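Local coordinates for proximal thread matrix protein 1 (Mytilus galloprovincialis, PDB 4CN9), which probably acts as a collagen-binding matrix protein of the mussel byssus, with paired von Willebrand factor type A domains and a zinc-occupied metal ion-dependent adhesion site (MIDAS), at residues S64-Q67 against E72-Q75; E83-F88 against S99-V104; Q108-A113 against L146-E151; T112-N117 against K127-M132. All blocks are in the same frame, centred on the assembly; numbering follows the deposited sequence.

Contact 1. Residues S64-Q67 against E72-Q75; sequences SSIQ and ENYQ. With ZN (zinc ion), chain C.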
loop_
_atom_site.group_PDB
_atom_site.type_symbol
_atom_site.label_atom_id
_atom_site.label_comp_id
_atom_site.label_asym_id
_atom_site.label_seq_id
_atom_site.Cartn_x
_atom_site.Cartn_y
_atom_site.Cartn_z
ATOM N N SER A 64 27.484 -7.275 5.064
ATOM C CA SER A 64 28.745 -6.761 5.595
ATOM C C SER A 64 28.830 -5.239 5.539
ATOM O O SER A 64 29.552 -4.634 6.324
ATOM C CB SER A 64 29.925 -7.368 4.824
ATOM O OG SER A 64 29.850 -7.028 3.457
ATOM N N SER A 65 28.105 -4.624 4.613
ATOM C CA SER A 65 28.057 -3.159 4.516
ATOM C C SER A 65 27.752 -2.478 5.860
ATOM O O SER A 65 28.261 -1.394 6.153
ATOM C CB SER A 65 26.998 -2.738 3.496
ATOM O OG SER A 65 25.703 -3.062 3.965
ATOM N N ILE A 66 26.926 -3.124 6.675
ATOM C CA ILE A 66 26.491 -2.563 7.936
ATOM C C ILE A 66 27.627 -2.501 8.945
ATOM O O ILE A 66 27.773 -1.507 9.659
ATOM C CB ILE A 66 25.329 -3.385 8.525
ATOM C CG1 ILE A 66 24.148 -3.340 7.551
ATOM C CG2 ILE A 66 24.945 -2.849 9.921
ATOM C CD1 ILE A 66 22.990 -4.216 7.923
ATOM N N GLN A 67 28.427 -3.563 8.998
ATOM C CA GLN A 67 29.527 -3.652 9.944
ATOM C C GLN A 67 30.657 -2.719 9.501
ATOM O O GLN A 67 31.263 -2.052 10.334
ATOM C CB GLN A 67 30.011 -5.105 10.065
ATOM C CG GLN A 67 31.221 -5.319 10.978
ATOM C CD GLN A 67 30.921 -5.059 12.448
ATOM O OE1 GLN A 67 29.783 -5.208 12.910
ATOM N NE2 GLN A 67 31.948 -4.658 13.193
ATOM N N GLU A 72 28.919 -0.279 15.737
ATOM C CA GLU A 72 27.765 -0.196 16.639
ATOM C C GLU A 72 26.403 -0.297 15.928
ATOM O O GLU A 72 25.356 -0.356 16.588
ATOM C CB GLU A 72 27.810 1.111 17.444
ATOM C CG GLU A 72 28.762 1.070 18.634
ATOM C CD GLU A 72 28.603 -0.200 19.467
ATOM O OE1 GLU A 72 27.482 -0.454 19.968
ATOM O OE2 GLU A 72 29.599 -0.948 19.612
ATOM N N ASN A 73 26.411 -0.318 14.598
ATOM C CA ASN A 73 25.162 -0.398 13.841
ATOM C C ASN A 73 24.258 -1.582 14.214
ATOM O O ASN A 73 23.063 -1.385 14.427
ATOM C CB ASN A 73 25.436 -0.410 12.345
ATOM C CG ASN A 73 25.851 0.946 11.826
ATOM O OD1 ASN A 73 25.577 1.964 12.456
ATOM N ND2 ASN A 73 26.507 0.971 10.670
ATOM N N TYR A 74 24.806 -2.796 14.290
ATOM C CA TYR A 74 23.972 -3.964 14.591
ATOM C C TYR A 74 23.297 -3.837 15.948
ATOM O O TYR A 74 22.150 -4.250 16.118
ATOM C CB TYR A 74 24.772 -5.269 14.540
ATOM C CG TYR A 74 25.015 -5.793 13.145
ATOM C CD1 TYR A 74 23.960 -5.943 12.240
ATOM C CD2 TYR A 74 26.301 -6.140 12.724
ATOM C CE1 TYR A 74 24.185 -6.425 10.954
ATOM C CE2 TYR A 74 26.532 -6.616 11.437
ATOM C CZ TYR A 74 25.466 -6.758 10.558
ATOM O OH TYR A 74 25.683 -7.241 9.280
ATOM N N GLN A 75 24.010 -3.287 16.925
ATOM C CA GLN A 75 23.409 -3.103 18.246
ATOM C C GLN A 75 22.207 -2.159 18.175
ATOM O O GLN A 75 21.200 -2.380 18.849
ATOM C CB GLN A 75 24.431 -2.585 19.264
ATOM C CG GLN A 75 23.912 -2.638 20.688
ATOM C CD GLN A 75 23.342 -4.002 21.050
ATOM O OE1 GLN A 75 24.042 -5.011 21.010
ATOM N NE2 GLN A 75 22.058 -4.039 21.380
HETATM ZN ZN ZN C . 24.184 -3.852 2.847
HETATM O O HOH W 1 27.743 -3.180 13.267
HETATM O O HOH W 2 22.381 -4.605 2.127
HETATM O O HOH W 3 25.358 -4.846 1.447
HETATM O O HOH W 4 24.283 -2.266 1.454
#

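Contact 2. Residues E83-F88 against S99-V104; sequences ELVDSF and SQFGVV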
loop_
_atom_site.group_PDB
_atom_site.type_symbol
_atom_site.label_atom_id
_atom_site.label_comp_id
_atom_site.label_asym_id
_atom_site.label_seq_id
_atom_site.Cartn_x
_atom_site.Cartn_y
_atom_site.Cartn_z
ATOM N N GLU A 83 12.501 -2.556 20.826
ATOM C CA GLU A 83 11.492 -1.546 21.079
ATOM C C GLU A 83 10.163 -1.892 20.395
ATOM O O GLU A 83 9.090 -1.652 20.947
ATOM C CB GLU A 83 12.014 -0.177 20.637
ATOM C CG GLU A 83 13.149 0.307 21.542
ATOM C CD GLU A 83 13.961 1.425 20.934
ATOM O OE1 GLU A 83 13.516 2.013 19.934
ATOM O OE2 GLU A 83 15.052 1.715 21.460
ATOM N N LEU A 84 10.243 -2.479 19.202
ATOM C CA LEU A 84 9.055 -2.995 18.515
ATOM C C LEU A 84 8.344 -4.039 19.357
ATOM O O LEU A 84 7.131 -3.978 19.540
ATOM C CB LEU A 84 9.444 -3.633 17.178
ATOM C CG LEU A 84 10.040 -2.667 16.154
ATOM C CD1 LEU A 84 10.553 -3.412 14.930
ATOM C CD2 LEU A 84 8.996 -1.625 15.763
ATOM N N VAL A 85 9.099 -5.017 19.837
ATOM C CA VAL A 85 8.543 -6.064 20.680
ATOM C C VAL A 85 7.759 -5.468 21.850
ATOM O O VAL A 85 6.646 -5.899 22.157
ATOM C CB VAL A 85 9.642 -6.970 21.223
ATOM C CG1 VAL A 85 9.087 -7.895 22.309
ATOM C CG2 VAL A 85 10.272 -7.775 20.088
ATOM N N ASP A 86 8.339 -4.461 22.488
ATOM C CA ASP A 86 7.733 -3.833 23.669
ATOM C C ASP A 86 6.579 -2.908 23.318
ATOM O O ASP A 86 5.947 -2.346 24.207
ATOM C CB ASP A 86 8.801 -3.065 24.469
ATOM C CG ASP A 86 9.614 -3.976 25.379
ATOM O OD1 ASP A 86 9.200 -5.139 25.589
ATOM O OD2 ASP A 86 10.666 -3.538 25.887
ATOM N N SER A 87 6.297 -2.758 22.024
ATOM C CA SER A 87 5.181 -1.934 21.551
ATOM C C SER A 87 3.888 -2.733 21.326
ATOM O O SER A 87 2.802 -2.151 21.139
ATOM C CB SER A 87 5.582 -1.239 20.248
ATOM O OG SER A 87 6.784 -0.496 20.425
ATOM N N PHE A 88 3.993 -4.059 21.351
ATOM C CA PHE A 88 2.833 -4.915 21.113
ATOM C C PHE A 88 2.373 -5.538 22.411
ATOM O O PHE A 88 3.000 -6.454 22.926
ATOM C CB PHE A 88 3.149 -5.981 20.055
ATOM C CG PHE A 88 3.289 -5.409 18.676
ATOM C CD1 PHE A 88 2.176 -5.216 17.880
ATOM C CD2 PHE A 88 4.526 -5.031 18.195
ATOM C CE1 PHE A 88 2.295 -4.678 16.627
ATOM C CE2 PHE A 88 4.653 -4.495 16.937
ATOM C CZ PHE A 88 3.528 -4.304 16.159
ATOM N N SER A 99 0.130 -12.583 20.816
ATOM C CA SER A 99 0.880 -12.271 19.607
ATOM C C SER A 99 2.253 -12.947 19.640
ATOM O O SER A 99 2.799 -13.245 20.711
ATOM C CB SER A 99 1.050 -10.763 19.452
ATOM O OG SER A 99 -0.148 -10.147 19.012
ATOM N N GLN A 100 2.810 -13.187 18.459
ATOM C CA GLN A 100 4.123 -13.800 18.349
ATOM C C GLN A 100 5.066 -12.986 17.492
ATOM O O GLN A 100 4.655 -12.206 16.632
ATOM C CB GLN A 100 4.016 -15.205 17.773
ATOM C CG GLN A 100 3.389 -16.213 18.707
ATOM C CD GLN A 100 3.049 -17.490 17.982
ATOM O OE1 GLN A 100 2.505 -17.464 16.869
ATOM N NE2 GLN A 100 3.395 -18.614 18.580
ATOM N N PHE A 101 6.347 -13.211 17.731
ATOM C CA PHE A 101 7.406 -12.467 17.090
ATOM C C PHE A 101 8.471 -13.444 16.600
ATOM O O PHE A 101 8.832 -14.369 17.323
ATOM C CB PHE A 101 8.017 -11.547 18.138
ATOM C CG PHE A 101 8.572 -10.302 17.590
ATOM C CD1 PHE A 101 9.874 -10.267 17.107
ATOM C CD2 PHE A 101 7.819 -9.159 17.559
ATOM C CE1 PHE A 101 10.402 -9.106 16.594
ATOM C CE2 PHE A 101 8.347 -7.983 17.044
ATOM C CZ PHE A 101 9.633 -7.957 16.571
ATOM N N GLY A 102 8.965 -13.231 15.380
ATOM C CA GLY A 102 10.085 -13.984 14.843
ATOM C C GLY A 102 11.041 -13.093 14.058
ATOM O O GLY A 102 10.676 -12.013 13.589
ATOM N N VAL A 103 12.279 -13.550 13.903
ATOM C CA VAL A 103 13.277 -12.766 13.201
ATOM C C VAL A 103 14.033 -13.638 12.230
ATOM O O VAL A 103 14.495 -14.736 12.575
ATOM C CB VAL A 103 14.274 -12.127 14.158
ATOM C CG1 VAL A 103 15.359 -11.400 13.373
ATOM C CG2 VAL A 103 13.564 -11.173 15.100
ATOM N N VAL A 104 14.161 -13.121 11.016
ATOM C CA VAL A 104 14.843 -13.791 9.928
ATOM C C VAL A 104 15.938 -12.881 9.396
ATOM O O VAL A 104 15.673 -11.723 9.034
ATOM C CB VAL A 104 13.833 -14.086 8.809
ATOM C CG1 VAL A 104 14.534 -14.563 7.547
ATOM C CG2 VAL A 104 12.800 -15.089 9.307
#

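Contact 3. Residues Q108-A113 against L146-E151; sequences QGVKTA and LKHVRE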
loop_
_atom_site.group_PDB
_atom_site.type_symbol
_atom_site.label_atom_id
_atom_site.label_comp_id
_atom_site.label_asym_id
_atom_site.label_seq_id
_atom_site.Cartn_x
_atom_site.Cartn_y
_atom_site.Cartn_z
ATOM N N GLN A 108 23.472 -12.775 2.148
ATOM C CA GLN A 108 23.778 -13.937 1.340
ATOM C C GLN A 108 23.017 -15.115 1.974
ATOM O O GLN A 108 23.325 -15.586 3.082
ATOM C CB GLN A 108 25.295 -14.171 1.268
ATOM C CG GLN A 108 25.703 -15.295 0.322
ATOM C CD GLN A 108 25.566 -16.657 0.967
ATOM O OE1 GLN A 108 26.228 -16.949 1.966
ATOM N NE2 GLN A 108 24.684 -17.489 0.418
ATOM N N GLY A 109 21.972 -15.546 1.288
ATOM C CA GLY A 109 21.025 -16.474 1.874
ATOM C C GLY A 109 20.266 -15.917 3.076
ATOM O O GLY A 109 20.364 -14.741 3.451
ATOM N N VAL A 110 19.521 -16.806 3.713
ATOM C CA VAL A 110 18.624 -16.434 4.773
ATOM C C VAL A 110 18.813 -17.377 5.938
ATOM O O VAL A 110 18.916 -18.579 5.742
ATOM C CB VAL A 110 17.161 -16.529 4.280
ATOM C CG1 VAL A 110 16.212 -16.159 5.367
ATOM C CG2 VAL A 110 16.957 -15.641 3.052
ATOM N N LYS A 111 18.849 -16.835 7.142
ATOM C CA LYS A 111 18.897 -17.646 8.366
ATOM C C LYS A 111 17.761 -17.217 9.299
ATOM O O LYS A 111 17.633 -16.041 9.605
ATOM C CB LYS A 111 20.233 -17.438 9.073
ATOM C CG LYS A 111 20.358 -18.198 10.372
ATOM C CD LYS A 111 21.572 -17.797 11.193
ATOM C CE LYS A 111 21.509 -18.488 12.572
ATOM N NZ LYS A 111 22.691 -18.197 13.430
ATOM N N THR A 112 16.933 -18.159 9.739
ATOM C CA THR A 112 15.935 -17.862 10.756
ATOM C C THR A 112 16.634 -17.746 12.090
ATOM O O THR A 112 17.255 -18.700 12.536
ATOM C CB THR A 112 14.843 -18.942 10.819
ATOM O OG1 THR A 112 14.039 -18.866 9.633
ATOM C CG2 THR A 112 13.952 -18.742 12.034
ATOM N N ALA A 113 16.576 -16.571 12.713
ATOM C CA ALA A 113 17.171 -16.411 14.044
ATOM C C ALA A 113 16.332 -17.170 15.064
ATOM O O ALA A 113 16.852 -17.923 15.885
ATOM C CB ALA A 113 17.287 -14.944 14.427
ATOM N N LEU A 146 12.062 -12.584 1.350
ATOM C CA LEU A 146 10.604 -12.542 1.277
ATOM C C LEU A 146 10.009 -13.927 0.994
ATOM O O LEU A 146 8.977 -14.285 1.545
ATOM C CB LEU A 146 10.155 -11.546 0.205
ATOM C CG LEU A 146 10.453 -10.080 0.529
ATOM C CD1 LEU A 146 10.274 -9.181 -0.693
ATOM C CD2 LEU A 146 9.578 -9.606 1.671
ATOM N N LYS A 147 10.672 -14.682 0.127
ATOM C CA LYS A 147 10.265 -16.044 -0.213
ATOM C C LYS A 147 10.341 -16.936 1.018
ATOM O O LYS A 147 9.406 -17.681 1.336
ATOM C CB LYS A 147 11.191 -16.584 -1.299
ATOM C CG LYS A 147 10.886 -18.005 -1.768
ATOM C CD LYS A 147 11.934 -18.452 -2.793
ATOM C CE LYS A 147 11.973 -19.959 -2.941
ATOM N NZ LYS A 147 10.759 -20.458 -3.624
ATOM N N HIS A 148 11.465 -16.860 1.720
ATOM C CA HIS A 148 11.639 -17.639 2.948
ATOM C C HIS A 148 10.530 -17.332 3.973
ATOM O O HIS A 148 9.987 -18.232 4.634
ATOM C CB HIS A 148 13.023 -17.348 3.530
ATOM C CG HIS A 148 13.338 -18.124 4.770
ATOM N ND1 HIS A 148 14.012 -19.325 4.746
ATOM C CD2 HIS A 148 13.075 -17.868 6.076
ATOM C CE1 HIS A 148 14.163 -19.771 5.981
ATOM N NE2 HIS A 148 13.603 -18.905 6.808
ATOM N N VAL A 149 10.182 -16.055 4.097
ATOM C CA VAL A 149 9.135 -15.638 5.026
ATOM C C VAL A 149 7.773 -16.226 4.624
ATOM O O VAL A 149 7.042 -16.754 5.458
ATOM C CB VAL A 149 9.080 -14.093 5.149
ATOM C CG1 VAL A 149 7.811 -13.654 5.845
ATOM C CG2 VAL A 149 10.315 -13.578 5.902
ATOM N N ARG A 150 7.444 -16.155 3.342
ATOM C CA ARG A 150 6.189 -16.739 2.864
ATOM C C ARG A 150 6.131 -18.266 3.069
ATOM O O ARG A 150 5.130 -18.795 3.534
ATOM C CB ARG A 150 5.987 -16.416 1.384
ATOM C CG ARG A 150 4.706 -17.010 0.809
ATOM C CD ARG A 150 4.515 -16.633 -0.652
ATOM N NE ARG A 150 5.712 -16.850 -1.465
ATOM C CZ ARG A 150 6.034 -17.996 -2.070
ATOM N NH1 ARG A 150 5.261 -19.066 -1.955
ATOM N NH2 ARG A 150 7.144 -18.070 -2.798
ATOM N N GLU A 151 7.213 -18.961 2.733
ATOM C CA GLU A 151 7.221 -20.419 2.729
ATOM C C GLU A 151 7.469 -21.047 4.114
ATOM O O GLU A 151 6.976 -22.131 4.399
ATOM C CB GLU A 151 8.273 -20.930 1.725
ATOM C CG GLU A 151 7.962 -20.573 0.266
ATOM C CD GLU A 151 8.982 -21.112 -0.751
ATOM O OE1 GLU A 151 10.103 -21.496 -0.370
ATOM O OE2 GLU A 151 8.652 -21.143 -1.953
#

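Contact 4. Residues T112-N117 against K127-M132; sequences TAFPLN and KGIQDM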
loop_
_atom_site.group_PDB
_atom_site.type_symbol
_atom_site.label_atom_id
_atom_site.label_comp_id
_atom_site.label_asym_id
_atom_site.label_seq_id
_atom_site.Cartn_x
_atom_site.Cartn_y
_atom_site.Cartn_z
ATOM N N THR A 112 16.933 -18.159 9.739
ATOM C CA THR A 112 15.935 -17.862 10.756
ATOM C C THR A 112 16.634 -17.746 12.090
ATOM O O THR A 112 17.255 -18.700 12.536
ATOM C CB THR A 112 14.843 -18.942 10.819
ATOM O OG1 THR A 112 14.039 -18.866 9.633
ATOM C CG2 THR A 112 13.952 -18.742 12.034
ATOM N N ALA A 113 16.576 -16.571 12.713
ATOM C CA ALA A 113 17.171 -16.411 14.044
ATOM C C ALA A 113 16.332 -17.170 15.064
ATOM O O ALA A 113 16.852 -17.923 15.885
ATOM C CB ALA A 113 17.287 -14.944 14.427
ATOM N N PHE A 114 15.026 -16.961 15.017
ATOM C CA PHE A 114 14.099 -17.762 15.806
ATOM C C PHE A 114 12.713 -17.649 15.184
ATOM O O PHE A 114 12.369 -16.615 14.599
ATOM C CB PHE A 114 14.101 -17.361 17.291
ATOM C CG PHE A 114 13.827 -15.895 17.548
ATOM C CD1 PHE A 114 12.530 -15.425 17.686
ATOM C CD2 PHE A 114 14.875 -14.993 17.662
ATOM C CE1 PHE A 114 12.284 -14.080 17.925
ATOM C CE2 PHE A 114 14.640 -13.666 17.900
ATOM C CZ PHE A 114 13.339 -13.202 18.031
ATOM N N PRO A 115 11.935 -18.734 15.252
ATOM C CA PRO A 115 10.567 -18.770 14.729
ATOM C C PRO A 115 9.545 -18.124 15.672
ATOM O O PRO A 115 9.845 -17.877 16.840
ATOM C CB PRO A 115 10.285 -20.270 14.618
ATOM C CG PRO A 115 11.107 -20.876 15.709
ATOM C CD PRO A 115 12.358 -20.048 15.782
ATOM N N LEU A 116 8.345 -17.870 15.151
ATOM C CA LEU A 116 7.231 -17.335 15.941
ATOM C C LEU A 116 6.967 -18.122 17.231
ATOM O O LEU A 116 6.621 -17.544 18.253
ATOM C CB LEU A 116 5.949 -17.327 15.095
ATOM C CG LEU A 116 5.912 -16.332 13.930
ATOM C CD1 LEU A 116 4.828 -16.741 12.951
ATOM C CD2 LEU A 116 5.684 -14.903 14.414
ATOM N N ASN A 117 7.103 -19.445 17.184
ATOM C CA ASN A 117 6.706 -20.248 18.338
ATOM C C ASN A 117 7.829 -20.536 19.327
ATOM O O ASN A 117 7.621 -21.281 20.275
ATOM C CB ASN A 117 6.020 -21.554 17.902
ATOM C CG ASN A 117 6.923 -22.468 17.086
ATOM O OD1 ASN A 117 8.123 -22.219 16.924
ATOM N ND2 ASN A 117 6.342 -23.556 16.574
ATOM N N LYS A 127 15.926 -11.235 24.468
ATOM C CA LYS A 127 17.168 -11.980 24.628
ATOM C C LYS A 127 17.529 -12.707 23.329
ATOM O O LYS A 127 18.689 -12.720 22.909
ATOM C CB LYS A 127 17.013 -12.986 25.773
ATOM C CG LYS A 127 18.163 -13.961 25.951
ATOM C CD LYS A 127 19.368 -13.321 26.615
ATOM C CE LYS A 127 20.419 -14.376 26.979
ATOM N NZ LYS A 127 21.773 -13.777 27.187
ATOM N N GLY A 128 16.530 -13.305 22.689
ATOM C CA GLY A 128 16.739 -13.900 21.378
ATOM C C GLY A 128 17.319 -12.908 20.391
ATOM O O GLY A 128 18.257 -13.221 19.669
ATOM N N ILE A 129 16.764 -11.698 20.356
ATOM C CA ILE A 129 17.256 -10.651 19.460
ATOM C C ILE A 129 18.708 -10.290 19.799
ATOM O O ILE A 129 19.577 -10.190 18.912
ATOM C CB ILE A 129 16.368 -9.404 19.561
ATOM C CG1 ILE A 129 14.989 -9.686 18.941
ATOM C CG2 ILE A 129 17.026 -8.208 18.889
ATOM C CD1 ILE A 129 13.926 -8.715 19.383
ATOM N N GLN A 130 18.980 -10.114 21.089
ATOM C CA GLN A 130 20.325 -9.767 21.534
ATOM C C GLN A 130 21.353 -10.843 21.144
ATOM O O GLN A 130 22.496 -10.537 20.785
ATOM C CB GLN A 130 20.346 -9.544 23.054
ATOM C CG GLN A 130 21.684 -9.032 23.560
ATOM C CD GLN A 130 22.139 -7.790 22.812
ATOM O OE1 GLN A 130 21.348 -6.888 22.548
ATOM N NE2 GLN A 130 23.416 -7.745 22.453
ATOM N N ASP A 131 20.933 -12.099 21.199
ATOM C CA ASP A 131 21.821 -13.225 20.955
ATOM C C ASP A 131 22.048 -13.518 19.478
ATOM O O ASP A 131 22.835 -14.396 19.145
ATOM C CB ASP A 131 21.271 -14.490 21.610
ATOM C CG ASP A 131 21.434 -14.488 23.115
ATOM O OD1 ASP A 131 22.231 -13.676 23.634
ATOM O OD2 ASP A 131 20.756 -15.299 23.772
ATOM N N MET A 132 21.365 -12.803 18.594
ATOM C CA MET A 132 21.551 -13.016 17.159
ATOM C C MET A 132 22.970 -12.720 16.752
ATOM O O MET A 132 23.550 -11.722 17.181
ATOM C CB MET A 132 20.657 -12.096 16.336
ATOM C CG MET A 132 19.188 -12.374 16.381
ATOM S SD MET A 132 18.332 -10.959 15.625
ATOM C CE MET A 132 18.952 -11.095 13.953
#

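Contact 1. Residues S64-Q67 against E72-Q75
Immediately behind the MIDAS zinc site, I66 is held against N73 and Y74, where one short helix hands over to the next. The neighbouring S65 is a first-shell ligand: its OG lies 2.0 Å from zinc, and three waters share the metal with S63 and D174. The segments are tied most directly by N73 ND2, which donates to I66 O over 3.0 Å with an N-H...O angle of 157°. The donor lies in the carbonyl plane, although the oxygen is somewhat out of the amide plane; ND2 also bonds to D69. The apolar part rests on a branched carbon. With CG1 beside the backbone N (chi1 -61°), I66 sends CG2 opposite that nitrogen, where it meets N73 CB at 3.5 Å and lies over one face of the Y74 ring. This is a CH-pi contact, with I66 CG2 3.9 Å from the ring centroid and displaced toward the rim. Q67 comes to the same ring at its edge, OE1 lying 3.6 Å from Y74 CD2, and a water donates to Q67 OE1 while accepting from Y74 N. Y74 OH bonds to N136, fixing the far end of the ring. Helix 64-69 thereby leans on the start of helix 73-85, with I66 also reaching D174 and D61, and Y74 packing on F60 of strand 54-61.

Contact 2. Residues E83-F88 against S99-V104
S87 OG donates to E83 O over 2.6 Å, a short bond in which a side chain from just beyond helix 73-85 caters for a carbonyl of its last turn, the turn that lays V85 over the ring of F101. The donor is tilted 30° from the carbonyl plane. S87 N adds a bond to L84 O at 2.9 Å, and the chain leaves the helix through a type I turn from V85 to F88. Across the contact a single methyl does most of the work. V85 CG2 stands 3.5 Å from the F101 ring centroid, only 9° off the normal, and is nearly equidistant from all six ring carbons, as a well-centred CH-pi contact requires. It can do so because V85 CG1 is opposite the backbone N (chi1 169°), which leaves CG2 beside that nitrogen. L84 CB adds a looser approach, 4.4 Å from F101 CZ. This is the second half of a beta-alpha-beta crossover, in which strand 54-61, helix 73-85 and strand 100-106 follow one another and the helix lies over the parallel strands; F101 also touches I56 and V58. A serine in place of F101 would probably leave V85 CG2 without its aromatic platform and open a gap between helix and sheet. V85 further meets I125 and I129 of helix 122-130, while L84 reaches L234 and V237 of helix 234-241.

Contact 3. Residues Q108-A113 against L146-E151
V110 and H148 mark the closest approach of the two backbones, their CA atoms 7.3 Å apart, where edge strand 110-112 runs beside helix 142-153. G109, with a positive phi, leads into the strand; the helix takes a wider pi-type turn at 149-151. One imidazole spans the interval. H148 CG points opposite its backbone N (chi1 -178°), and the extended side chain brings the ring to the strand in two ways at once. From above one face comes V110 CG1, 3.7 Å from the ring centroid, in a CH-pi contact shifted toward the rim on the CG and CD2 side, with H148 CG the nearest ring atom at 3.5 Å. At the ring edge, H148 NE2 donates to T112 OG1 over 2.9 Å with an N-H...O angle of 161°, the oxygen lying in the ring plane. Face and edge together fix both the position and the rotation of the imidazole. Without the imidazole, as with an alanine at H148, T112 OG1 would probably lose its ring N-H donor and the V110 methyl its cover, leaving a gap between strand and helix. In the three-layered vWA fold this helix covers one face of the sheet, and V104 of the adjacent strand 100-106 also touches V110, T112 and H148. Farther round the helix, K147 NZ pairs with E151 OE2 at 2.8 Å, approaching from above the carboxylate plane. R150 NH2 joins the same oxygen at 3.5 Å while also bridging to E186, and E151 CG lies over one guanidinium face.

Contact 4. Residues T112-N117 against K127-M132
Apolar contacts carry this junction, A113 and F114 facing helix 122-130 and the residues that end it. A113 CB meets M132 CG at 3.7 Å, a methyl set against a methylene. F114 works through the far rim of its ring: CZ lies 4.0 Å from I129 CG1, which arrives at the ring edge and in its plane. The ring owes this position to chi1 of 55°, which wedges CG between the backbone N and the carbonyl carbon and swings the phenyl toward the helix. Contact with the helix backbone is the second kind. F114 CE2 stands 3.7 Å from G128 C and 3.8 Å from I129 N, an oblique approach made possible by the missing side chain, since a CB at G128 would fall 3.1 Å from F114 CE2. F119 adds an edge-to-face stack with F114.

Polar bonds serve the helix end itself. D131 N bonds to K127 O at 2.9 Å, and M132 N to I129 O at 3.2 Å, as the last turn gives way. A looser salt bridge, K127 NZ to D131 OD1 at 3.6 Å, runs between the side chains on the same turn. M132 then reaches V103 and Q105 of strand 100-106 and F60 of strand 54-61. A113 and F114 both face V103, which makes a classic beta bulge at the corner where the chain leaves the edge strand, and through it the sheet margin of this vWA domain is joined to helix 122-130.

In the fold
All four contacts belong to the first of two vWA domains and illustrate how one mixed sheet organises its helical layers. Contact 1 comes first along the chain, beside the MIDAS; contact 2 follows in series at the other end of helix 73-85, their centres 21 Å apart. Contacts 3 and 4 come next, sharing T112 and A113 and diverging to helices 142-153 and 122-130, with centres 13 Å apart. The centres of contacts 2 and 4 are the closest, about 10 Å apart, and backbone bonds of V103 to A113 and F114 join them. Q75 probably bonds to Q130, so helix 73-85, which packs behind the zinc site, is tied to helix 122-130, itself packed against the chain leaving the sheet edge.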